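Local structure of probable dipeptidase (Pseudomonas aeruginosa, 3B40) at residues 68-73 and 163-168; 178-183 and 314-319; 254-259 and 351-356. The protein probably acts as a metal-dependent dipeptidase, cleaving the peptide bond of dipeptides as other members of peptidase family M19 do. The protein carries 11 engineered substitutions. All blocks are in the same frame, centred on the assembly; numbering follows the deposited sequence.

Contacts 1 and 2 are neighbours, their centres about 15 Å apart, and share the long loop between strand 160-162 and helix 193-205: residues 163-168 meet another loop, residues 178-183 meet helix 313-328. They touch directly, Met73 packing on Phe180 and Val166 on Leu178. Contact 3 lies on the opposite side of the chain's centre, its centre about 26 Å from that of contact 1. Contacts 1 and 2 both rest on aromatic rings: edge-to-face at the surface in contact 1, a buried offset stack in contact 2. Contact 3, partly buried, instead joins a lysine chain to a histidine that binds cadmium, where the parallel barrel strands begin.

Contact 1: residues 68-73 and 163-168; sequences FGWPEM and FSYVGN. Engineered in segment 163-168: Ser164 (natural residue Asn).
Tyr165 sets its ring between Phe68 and Trp70, presenting a face to the first and an edge to the second. Its CB lies near the plane of the Phe68 ring, 3.9 Å from Phe68 CE1. The next atom, Tyr165 CG, comes to 3.4 Å from Phe68 CE1, and on one side of the ring CD1 stays beside it. On the other side Tyr165 CD2 has two neighbours, with Phe68 CZ at 3.5 Å and Trp70 CE3 at 3.7 Å. Phe68 CZ stands over the centre of the tyrosine ring, an edge-to-face pair with planes at 71°. Both loops follow parallel strands of the TIM-barrel fold, 62-68 and 160-162, which flank strand 131-138, so the cluster joins two loops whose strands are separated by one strand, at the C-terminal ends of the barrel strands. Farther along, Tyr165 CE2 points at the face of Trp70, 3.8 Å from Trp70 CE3, in a second T-shaped pair with planes at 83°. Tyr165 OH, at the tip, is hydrogen-bonded to Asp362 OD2. Val166 CG2 lies over the rim of the tyrosine face turned from Phe68, while Val166 CB approaches Trp70 CZ3 at 4.3 Å. The indole is held in turn by its own loop: Trp70 NE1 donates in the ring plane to Glu72 OE1 at 2.9 Å, meeting the carboxylate from above its plane, and Glu72 N sits over the indole face away from Tyr165.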
loop_
_atom_site.group_PDB
_atom_site.type_symbol
_atom_site.label_atom_id
_atom_site.label_comp_id
_atom_site.label_asym_id
_atom_site.label_seq_id
_atom_site.Cartn_x
_atom_site.Cartn_y
_atom_site.Cartn_z
ATOM N N PHE A 68 -8.817 7.344 -1.633
ATOM C CA PHE A 68 -8.945 6.682 -0.326
ATOM C C PHE A 68 -9.884 7.481 0.570
ATOM O O PHE A 68 -9.837 8.724 0.586
ATOM C CB PHE A 68 -7.558 6.596 0.334
ATOM C CG PHE A 68 -7.565 6.008 1.728
ATOM C CD1 PHE A 68 -7.527 4.636 1.907
ATOM C CD2 PHE A 68 -7.559 6.837 2.864
ATOM C CE1 PHE A 68 -7.528 4.076 3.197
ATOM C CE2 PHE A 68 -7.564 6.281 4.161
ATOM C CZ PHE A 68 -7.549 4.897 4.313
ATOM N N GLY A 69 -10.759 6.769 1.280
ATOM C CA GLY A 69 -11.442 7.319 2.446
ATOM C C GLY A 69 -11.591 6.214 3.485
ATOM O O GLY A 69 -11.548 5.028 3.145
ATOM N N TRP A 70 -11.750 6.601 4.752
ATOM C CA TRP A 70 -12.009 5.653 5.837
ATOM C C TRP A 70 -12.659 6.374 7.023
ATOM O O TRP A 70 -12.822 7.599 6.957
ATOM C CB TRP A 70 -10.694 4.953 6.231
ATOM C CG TRP A 70 -9.856 5.714 7.169
ATOM C CD1 TRP A 70 -9.535 7.042 7.109
ATOM C CD2 TRP A 70 -9.206 5.189 8.318
ATOM N NE1 TRP A 70 -8.710 7.377 8.162
ATOM C CE2 TRP A 70 -8.499 6.253 8.923
ATOM C CE3 TRP A 70 -9.138 3.904 8.898
ATOM C CZ2 TRP A 70 -7.741 6.079 10.100
ATOM C CZ3 TRP A 70 -8.389 3.735 10.070
ATOM C CH2 TRP A 70 -7.689 4.814 10.643
ATOM N N PRO A 71 -13.056 5.631 8.097
ATOM C CA PRO A 71 -13.741 6.249 9.249
ATOM C C PRO A 71 -12.759 6.954 10.192
ATOM O O PRO A 71 -12.562 6.520 11.337
ATOM C CB PRO A 71 -14.423 5.054 9.959
ATOM C CG PRO A 71 -14.138 3.813 9.073
ATOM C CD PRO A 71 -12.904 4.177 8.284
ATOM N N GLU A 72 -12.140 8.011 9.671
ATOM C CA GLU A 72 -11.212 8.881 10.383
ATOM C C GLU A 72 -11.694 9.263 11.784
ATOM O O GLU A 72 -12.795 9.791 11.947
ATOM C CB GLU A 72 -10.941 10.149 9.540
ATOM C CG GLU A 72 -9.862 11.072 10.112
ATOM C CD GLU A 72 -8.525 10.369 10.294
ATOM O OE1 GLU A 72 -7.923 9.988 9.264
ATOM O OE2 GLU A 72 -8.064 10.207 11.457
ATOM N N MET A 73 -10.864 8.976 12.785
ATOM C CA MET A 73 -11.174 9.322 14.179
ATOM C C MET A 73 -10.404 10.546 14.685
ATOM O O MET A 73 -10.794 11.150 15.688
ATOM C CB MET A 73 -10.938 8.122 15.119
ATOM C CG MET A 73 -9.477 7.698 15.338
ATOM S SD MET A 73 -8.670 6.829 13.952
ATOM C CE MET A 73 -9.668 5.338 13.904
ATOM N N PHE A 163 -10.035 -3.816 -1.712
ATOM C CA PHE A 163 -11.213 -3.831 -0.852
ATOM C C PHE A 163 -10.982 -3.275 0.527
ATOM O O PHE A 163 -11.923 -2.774 1.169
ATOM C CB PHE A 163 -11.640 -5.277 -0.642
ATOM C CG PHE A 163 -12.346 -5.884 -1.822
ATOM C CD1 PHE A 163 -13.701 -6.109 -1.760
ATOM C CD2 PHE A 163 -11.635 -6.285 -2.972
ATOM C CE1 PHE A 163 -14.380 -6.697 -2.841
ATOM C CE2 PHE A 163 -12.304 -6.846 -4.049
ATOM C CZ PHE A 163 -13.678 -7.077 -3.975
ATOM N N SER A 164 -9.760 -3.426 1.034
ATOM C CA SER A 164 -9.555 -3.224 2.462
ATOM C C SER A 164 -8.562 -2.177 2.816
ATOM O O SER A 164 -7.681 -1.860 2.037
ATOM C CB SER A 164 -9.123 -4.524 3.147
ATOM O OG SER A 164 -10.089 -5.540 2.983
ATOM N N TYR A 165 -8.747 -1.628 4.009
ATOM C CA TYR A 165 -7.709 -0.958 4.759
ATOM C C TYR A 165 -7.730 -1.576 6.175
ATOM O O TYR A 165 -8.153 -2.734 6.356
ATOM C CB TYR A 165 -7.958 0.561 4.753
ATOM C CG TYR A 165 -6.833 1.423 5.280
ATOM C CD1 TYR A 165 -5.585 1.494 4.626
ATOM C CD2 TYR A 165 -7.022 2.191 6.427
ATOM C CE1 TYR A 165 -4.535 2.324 5.134
ATOM C CE2 TYR A 165 -5.999 2.979 6.945
ATOM C CZ TYR A 165 -4.761 3.058 6.290
ATOM O OH TYR A 165 -3.782 3.879 6.813
ATOM N N VAL A 166 -7.227 -0.844 7.156
ATOM C CA VAL A 166 -7.485 -1.127 8.583
ATOM C C VAL A 166 -9.006 -1.013 8.856
ATOM O O VAL A 166 -9.666 -0.092 8.355
ATOM C CB VAL A 166 -6.667 -0.137 9.475
ATOM C CG1 VAL A 166 -6.956 -0.363 10.939
ATOM C CG2 VAL A 166 -5.167 -0.321 9.251
ATOM N N GLY A 167 -9.570 -1.955 9.615
ATOM C CA GLY A 167 -11.000 -1.948 9.921
ATOM C C GLY A 167 -11.760 -2.853 8.960
ATOM O O GLY A 167 -11.474 -2.872 7.771
ATOM N N ASN A 168 -12.694 -3.646 9.473
ATOM C CA ASN A 168 -13.563 -4.439 8.606
ATOM C C ASN A 168 -14.453 -3.496 7.833
ATOM O O ASN A 168 -14.701 -2.375 8.279
ATOM C CB ASN A 168 -14.461 -5.377 9.427
ATOM C CG ASN A 168 -13.698 -6.524 10.088
ATOM O OD1 ASN A 168 -12.635 -6.931 9.628
ATOM N ND2 ASN A 168 -14.273 -7.086 11.158
#

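Contact 2: residues 178-183 and 314-319; sequences LPFFND and QRFGEY. With MG (magnesium ion), chain D.
A buried offset stack of Phe180 on Phe316 joins the loop before helix 193-205 to helix 313-328. The ring planes are inclined by 20° and the centroids lie 4.2 Å apart. Overlap is displaced toward one rim: Phe180 CD1 rides over the Phe316 ring, 3.4 Å from Phe316 CD2, and Phe180 CE1 follows beside it. Behind them Phe180 CB makes a CH-pi contact over the same face. Phe316 holds its CG anti to the backbone N (chi1 178°), which carries the ring off the helix toward Phe180. Phe180 sits in a short 3-10 turn, residues 179-181, within the long connection that follows strand 160-162 at the C-terminal end of the TIM-barrel strands. That turn is closed at Leu178 O, which accepts from both Phe181 N (2.9 Å) and Asp183 N. Asp183 returns the link through OD2, which takes Leu178 N at 2.9 Å and also Asn168 N. Met73 lies against Phe180, and Ile308 against Phe316. On another side of the helix, turned from the stack, Glu318 OE2 binds a magnesium ion at 2.3 Å, with Glu318 OE1 at a long, weak 2.7 Å from the same ion.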
loop_
_atom_site.group_PDB
_atom_site.type_symbol
_atom_site.label_atom_id
_atom_site.label_comp_id
_atom_site.label_asym_id
_atom_site.label_seq_id
_atom_site.Cartn_x
_atom_site.Cartn_y
_atom_site.Cartn_z
ATOM N N LEU A 178 -10.289 -3.390 13.746
ATOM C CA LEU A 178 -10.082 -2.427 14.828
ATOM C C LEU A 178 -11.124 -2.491 15.934
ATOM O O LEU A 178 -12.323 -2.265 15.683
ATOM C CB LEU A 178 -10.110 -1.003 14.312
ATOM C CG LEU A 178 -8.948 -0.443 13.521
ATOM C CD1 LEU A 178 -9.135 1.089 13.525
ATOM C CD2 LEU A 178 -7.616 -0.874 14.148
ATOM N N PRO A 179 -10.658 -2.690 17.177
ATOM C CA PRO A 179 -11.572 -2.727 18.315
ATOM C C PRO A 179 -12.253 -1.375 18.565
ATOM O O PRO A 179 -13.364 -1.339 19.072
ATOM C CB PRO A 179 -10.672 -3.122 19.476
ATOM C CG PRO A 179 -9.317 -2.686 19.093
ATOM C CD PRO A 179 -9.254 -2.864 17.587
ATOM N N PHE A 180 -11.608 -0.282 18.168
ATOM C CA PHE A 180 -12.260 1.043 18.155
ATOM C C PHE A 180 -13.521 1.136 17.257
ATOM O O PHE A 180 -14.418 1.955 17.523
ATOM C CB PHE A 180 -11.239 2.110 17.753
ATOM C CG PHE A 180 -11.684 3.519 18.051
ATOM C CD1 PHE A 180 -11.806 3.962 19.373
ATOM C CD2 PHE A 180 -11.943 4.406 17.015
ATOM C CE1 PHE A 180 -12.223 5.292 19.671
ATOM C CE2 PHE A 180 -12.362 5.734 17.294
ATOM C CZ PHE A 180 -12.489 6.174 18.620
ATOM N N PHE A 181 -13.588 0.316 16.200
ATOM C CA PHE A 181 -14.775 0.239 15.307
ATOM C C PHE A 181 -15.758 -0.873 15.741
ATOM O O PHE A 181 -16.710 -1.202 15.021
ATOM C CB PHE A 181 -14.332 -0.060 13.865
ATOM C CG PHE A 181 -13.491 1.029 13.224
ATOM C CD1 PHE A 181 -13.432 2.315 13.773
ATOM C CD2 PHE A 181 -12.802 0.769 12.020
ATOM C CE1 PHE A 181 -12.648 3.318 13.153
ATOM C CE2 PHE A 181 -12.027 1.750 11.398
ATOM C CZ PHE A 181 -11.949 3.033 11.967
ATOM N N ASN A 182 -15.466 -1.477 16.886
ATOM C CA ASN A 182 -16.174 -2.651 17.437
ATOM C C ASN A 182 -16.071 -3.866 16.494
ATOM O O ASN A 182 -16.970 -4.689 16.421
ATOM C CB ASN A 182 -17.636 -2.296 17.815
ATOM C CG ASN A 182 -18.319 -3.396 18.628
ATOM O OD1 ASN A 182 -17.678 -4.047 19.449
ATOM N ND2 ASN A 182 -19.622 -3.617 18.382
ATOM N N ASP A 183 -14.952 -3.982 15.781
ATOM C CA ASP A 183 -14.758 -5.066 14.793
ATOM C C ASP A 183 -14.603 -6.425 15.471
ATOM O O ASP A 183 -13.997 -6.521 16.550
ATOM C CB ASP A 183 -13.498 -4.814 13.953
ATOM C CG ASP A 183 -13.696 -3.773 12.868
ATOM O OD1 ASP A 183 -14.833 -3.301 12.658
ATOM O OD2 ASP A 183 -12.703 -3.446 12.176
ATOM N N GLN A 314 -11.690 8.832 25.391
ATOM C CA GLN A 314 -10.578 9.518 26.041
ATOM C C GLN A 314 -9.499 8.490 26.419
ATOM O O GLN A 314 -8.300 8.744 26.266
ATOM C CB GLN A 314 -11.103 10.266 27.276
ATOM C CG GLN A 314 -10.105 11.213 28.013
ATOM C CD GLN A 314 -8.900 10.513 28.638
ATOM O OE1 GLN A 314 -7.756 10.916 28.396
ATOM N NE2 GLN A 314 -9.141 9.470 29.437
ATOM N N ARG A 315 -9.932 7.316 26.876
ATOM C CA ARG A 315 -8.984 6.273 27.304
ATOM C C ARG A 315 -8.239 5.674 26.104
ATOM O O ARG A 315 -7.027 5.420 26.166
ATOM C CB ARG A 315 -9.733 5.169 28.081
ATOM C CG ARG A 315 -8.838 4.106 28.702
ATOM C CD ARG A 315 -9.700 3.138 29.540
ATOM N NE ARG A 315 -8.916 1.983 30.001
ATOM C CZ ARG A 315 -8.160 1.960 31.095
ATOM N NH1 ARG A 315 -8.064 3.037 31.872
ATOM N NH2 ARG A 315 -7.487 0.855 31.416
ATOM N N PHE A 316 -8.983 5.450 25.019
ATOM C CA PHE A 316 -8.402 4.987 23.768
ATOM C C PHE A 316 -7.370 5.984 23.249
ATOM O O PHE A 316 -6.235 5.602 22.941
ATOM C CB PHE A 316 -9.487 4.744 22.707
ATOM C CG PHE A 316 -8.933 4.312 21.387
ATOM C CD1 PHE A 316 -8.546 2.991 21.188
ATOM C CD2 PHE A 316 -8.755 5.223 20.361
ATOM C CE1 PHE A 316 -8.005 2.577 19.973
ATOM C CE2 PHE A 316 -8.214 4.832 19.140
ATOM C CZ PHE A 316 -7.840 3.501 18.945
ATOM N N GLY A 317 -7.780 7.258 23.150
ATOM C CA GLY A 317 -6.894 8.336 22.752
ATOM C C GLY A 317 -5.560 8.326 23.470
ATOM O O GLY A 317 -4.517 8.381 22.836
ATOM N N GLU A 318 -5.595 8.219 24.799
ATOM C CA GLU A 318 -4.382 8.191 25.611
ATOM C C GLU A 318 -3.477 7.005 25.309
ATOM O O GLU A 318 -2.257 7.141 25.167
ATOM C CB GLU A 318 -4.749 8.173 27.086
ATOM C CG GLU A 318 -4.730 9.536 27.730
ATOM C CD GLU A 318 -4.770 9.442 29.228
ATOM O OE1 GLU A 318 -5.648 10.098 29.849
ATOM O OE2 GLU A 318 -3.931 8.696 29.794
ATOM N N TYR A 319 -4.086 5.831 25.234
ATOM C CA TYR A 319 -3.359 4.608 24.957
ATOM C C TYR A 319 -2.764 4.585 23.537
ATOM O O TYR A 319 -1.547 4.397 23.387
ATOM C CB TYR A 319 -4.273 3.393 25.198
ATOM C CG TYR A 319 -3.623 2.109 24.812
ATOM C CD1 TYR A 319 -2.666 1.523 25.625
ATOM C CD2 TYR A 319 -3.971 1.467 23.617
ATOM C CE1 TYR A 319 -2.042 0.325 25.249
ATOM C CE2 TYR A 319 -3.366 0.296 23.240
ATOM C CZ TYR A 319 -2.411 -0.287 24.055
ATOM O OH TYR A 319 -1.817 -1.466 23.659
HETATM MG MG MG D . -4.047 9.475 31.974
#

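Contact 3: residues 254-259 and 351-356; sequences LIKDSG and IDHVGI. With CD (cadmium ion), chain C.
Lys256 sets its CG over one face of the His353 imidazole. The CH-pi contact made by Lys256 CG lies 3.9 Å from the ring centroid and 16° off its normal, displaced toward CD2. A first torsion near 180° (chi1 177°) puts CG on the imidazole side, and the chain then bends at each later torsion, crossing the histidine at about a right angle. Asp352 CB lies over the rim of the opposite face, so the imidazole has a neighbour on each side. On the same face as Lys256 CG, Lys256 O stands over His353 CE1 at 3.7 Å, while Gly259 C lies at the edge, near the ring plane by ND1.

Metal and polar contacts fix the ring's rotation. His353 NE2 binds a cadmium ion at 2.3 Å, while ND1 is hydrogen-bonded to Gly260 O, consistent with a neutral imidazole protonated on ND1. Four waters also bind the cadmium ion. Lys256 NZ donates to one of them at 2.8 Å, and another donates to Asp352 OD2 at 3.2 Å, so both segments also hold the second shell. Asp352 OD1 pairs with Lys394.

Within 254-259 the helix end is closed by its own bonds. Gly259 N reaches Lys256 O at 2.8 Å, and Ser258 OG donates to a lone pair of Ile255 O at 2.7 Å. Gly259, with positive phi, completes a Schellman motif, after which the chain enters strand 261-265 beside the parallel strand 354-357: a helix-to-strand turn at the N-terminal end of the TIM barrel's strands.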
loop_
_atom_site.group_PDB
_atom_site.type_symbol
_atom_site.label_atom_id
_atom_site.label_comp_id
_atom_site.label_asym_id
_atom_site.label_seq_id
_atom_site.Cartn_x
_atom_site.Cartn_y
_atom_site.Cartn_z
ATOM N N LEU A 254 -1.185 -18.172 -4.192
ATOM C CA LEU A 254 -2.453 -17.785 -4.792
ATOM C C LEU A 254 -2.344 -16.582 -5.734
ATOM O O LEU A 254 -2.999 -16.543 -6.796
ATOM C CB LEU A 254 -3.503 -17.523 -3.714
ATOM C CG LEU A 254 -4.018 -18.772 -2.982
ATOM C CD1 LEU A 254 -5.061 -18.372 -1.927
ATOM C CD2 LEU A 254 -4.596 -19.834 -3.947
ATOM N N ILE A 255 -1.549 -15.591 -5.333
ATOM C CA ILE A 255 -1.393 -14.371 -6.118
ATOM C C ILE A 255 -0.589 -14.749 -7.340
ATOM O O ILE A 255 -0.953 -14.399 -8.464
ATOM C CB ILE A 255 -0.669 -13.250 -5.297
ATOM C CG1 ILE A 255 -1.573 -12.740 -4.158
ATOM C CG2 ILE A 255 -0.168 -12.116 -6.228
ATOM C CD1 ILE A 255 -0.785 -12.028 -3.015
ATOM N N LYS A 256 0.487 -15.497 -7.116
ATOM C CA LYS A 256 1.343 -16.010 -8.212
ATOM C C LYS A 256 0.495 -16.771 -9.259
ATOM O O LYS A 256 0.599 -16.518 -10.460
ATOM C CB LYS A 256 2.450 -16.935 -7.649
ATOM C CG LYS A 256 3.384 -17.592 -8.731
ATOM C CD LYS A 256 3.746 -19.025 -8.323
ATOM C CE LYS A 256 5.168 -19.419 -8.696
ATOM N NZ LYS A 256 5.529 -19.173 -10.135
ATOM N N ASP A 257 -0.342 -17.691 -8.778
ATOM C CA ASP A 257 -1.155 -18.561 -9.644
ATOM C C ASP A 257 -2.183 -17.799 -10.467
ATOM O O ASP A 257 -2.610 -18.275 -11.504
ATOM C CB ASP A 257 -1.884 -19.629 -8.840
ATOM C CG ASP A 257 -0.960 -20.707 -8.283
ATOM O OD1 ASP A 257 0.203 -20.853 -8.739
ATOM O OD2 ASP A 257 -1.417 -21.411 -7.354
ATOM N N SER A 258 -2.588 -16.618 -10.023
ATOM C CA SER A 258 -3.459 -15.766 -10.848
ATOM C C SER A 258 -2.675 -15.094 -11.964
ATOM O O SER A 258 -3.281 -14.494 -12.850
ATOM C CB SER A 258 -4.153 -14.677 -9.988
ATOM O OG SER A 258 -3.270 -13.602 -9.656
ATOM N N GLY A 259 -1.334 -15.168 -11.913
ATOM C CA GLY A 259 -0.494 -14.436 -12.860
ATOM C C GLY A 259 -0.085 -13.079 -12.326
ATOM O O GLY A 259 0.472 -12.275 -13.055
ATOM N N ILE A 351 10.936 -14.471 -10.098
ATOM C CA ILE A 351 11.242 -13.054 -10.366
ATOM C C ILE A 351 10.081 -12.352 -11.065
ATOM O O ILE A 351 9.941 -11.146 -10.952
ATOM C CB ILE A 351 12.598 -12.846 -11.171
ATOM C CG1 ILE A 351 12.974 -11.361 -11.253
ATOM C CG2 ILE A 351 12.575 -13.447 -12.566
ATOM C CD1 ILE A 351 13.499 -10.801 -9.934
ATOM N N ASP A 352 9.255 -13.114 -11.780
ATOM C CA ASP A 352 8.192 -12.516 -12.604
ATOM C C ASP A 352 6.968 -12.051 -11.786
ATOM O O ASP A 352 6.014 -11.435 -12.322
ATOM C CB ASP A 352 7.723 -13.507 -13.665
ATOM C CG ASP A 352 8.744 -13.745 -14.780
ATOM O OD1 ASP A 352 9.578 -12.856 -15.122
ATOM O OD2 ASP A 352 8.656 -14.839 -15.376
ATOM N N HIS A 353 6.982 -12.338 -10.492
ATOM C CA HIS A 353 5.795 -12.101 -9.669
ATOM C C HIS A 353 6.032 -11.217 -8.480
ATOM O O HIS A 353 5.228 -11.235 -7.505
ATOM C CB HIS A 353 5.195 -13.443 -9.235
ATOM C CG HIS A 353 4.761 -14.265 -10.395
ATOM N ND1 HIS A 353 3.620 -13.974 -11.110
ATOM C CD2 HIS A 353 5.357 -15.302 -11.030
ATOM C CE1 HIS A 353 3.501 -14.838 -12.104
ATOM N NE2 HIS A 353 4.536 -15.657 -12.067
ATOM N N VAL A 354 7.122 -10.451 -8.561
ATOM C CA VAL A 354 7.529 -9.551 -7.494
ATOM C C VAL A 354 7.724 -8.087 -7.992
ATOM O O VAL A 354 8.172 -7.830 -9.122
ATOM C CB VAL A 354 8.791 -10.091 -6.721
ATOM C CG1 VAL A 354 9.069 -9.280 -5.435
ATOM C CG2 VAL A 354 8.619 -11.564 -6.330
ATOM N N GLY A 355 7.376 -7.145 -7.122
ATOM C CA GLY A 355 7.552 -5.698 -7.388
ATOM C C GLY A 355 7.942 -4.995 -6.107
ATOM O O GLY A 355 8.339 -5.645 -5.151
ATOM N N ILE A 356 7.796 -3.668 -6.077
ATOM C CA ILE A 356 8.334 -2.845 -4.991
ATOM C C ILE A 356 7.332 -1.745 -4.720
ATOM O O ILE A 356 6.697 -1.241 -5.639
ATOM C CB ILE A 356 9.733 -2.182 -5.373
ATOM C CG1 ILE A 356 10.741 -3.247 -5.835
ATOM C CG2 ILE A 356 10.308 -1.359 -4.177
ATOM C CD1 ILE A 356 11.997 -2.668 -6.556
HETATM CD CD CD C . 4.961 -17.125 -13.774
HETATM O O HOH W 1 3.897 -18.930 -12.417
HETATM O O HOH W 2 5.603 -15.628 -15.431
HETATM O O HOH W 3 3.211 -15.802 -15.373
HETATM O O HOH W 4 7.097 -17.768 -12.767
#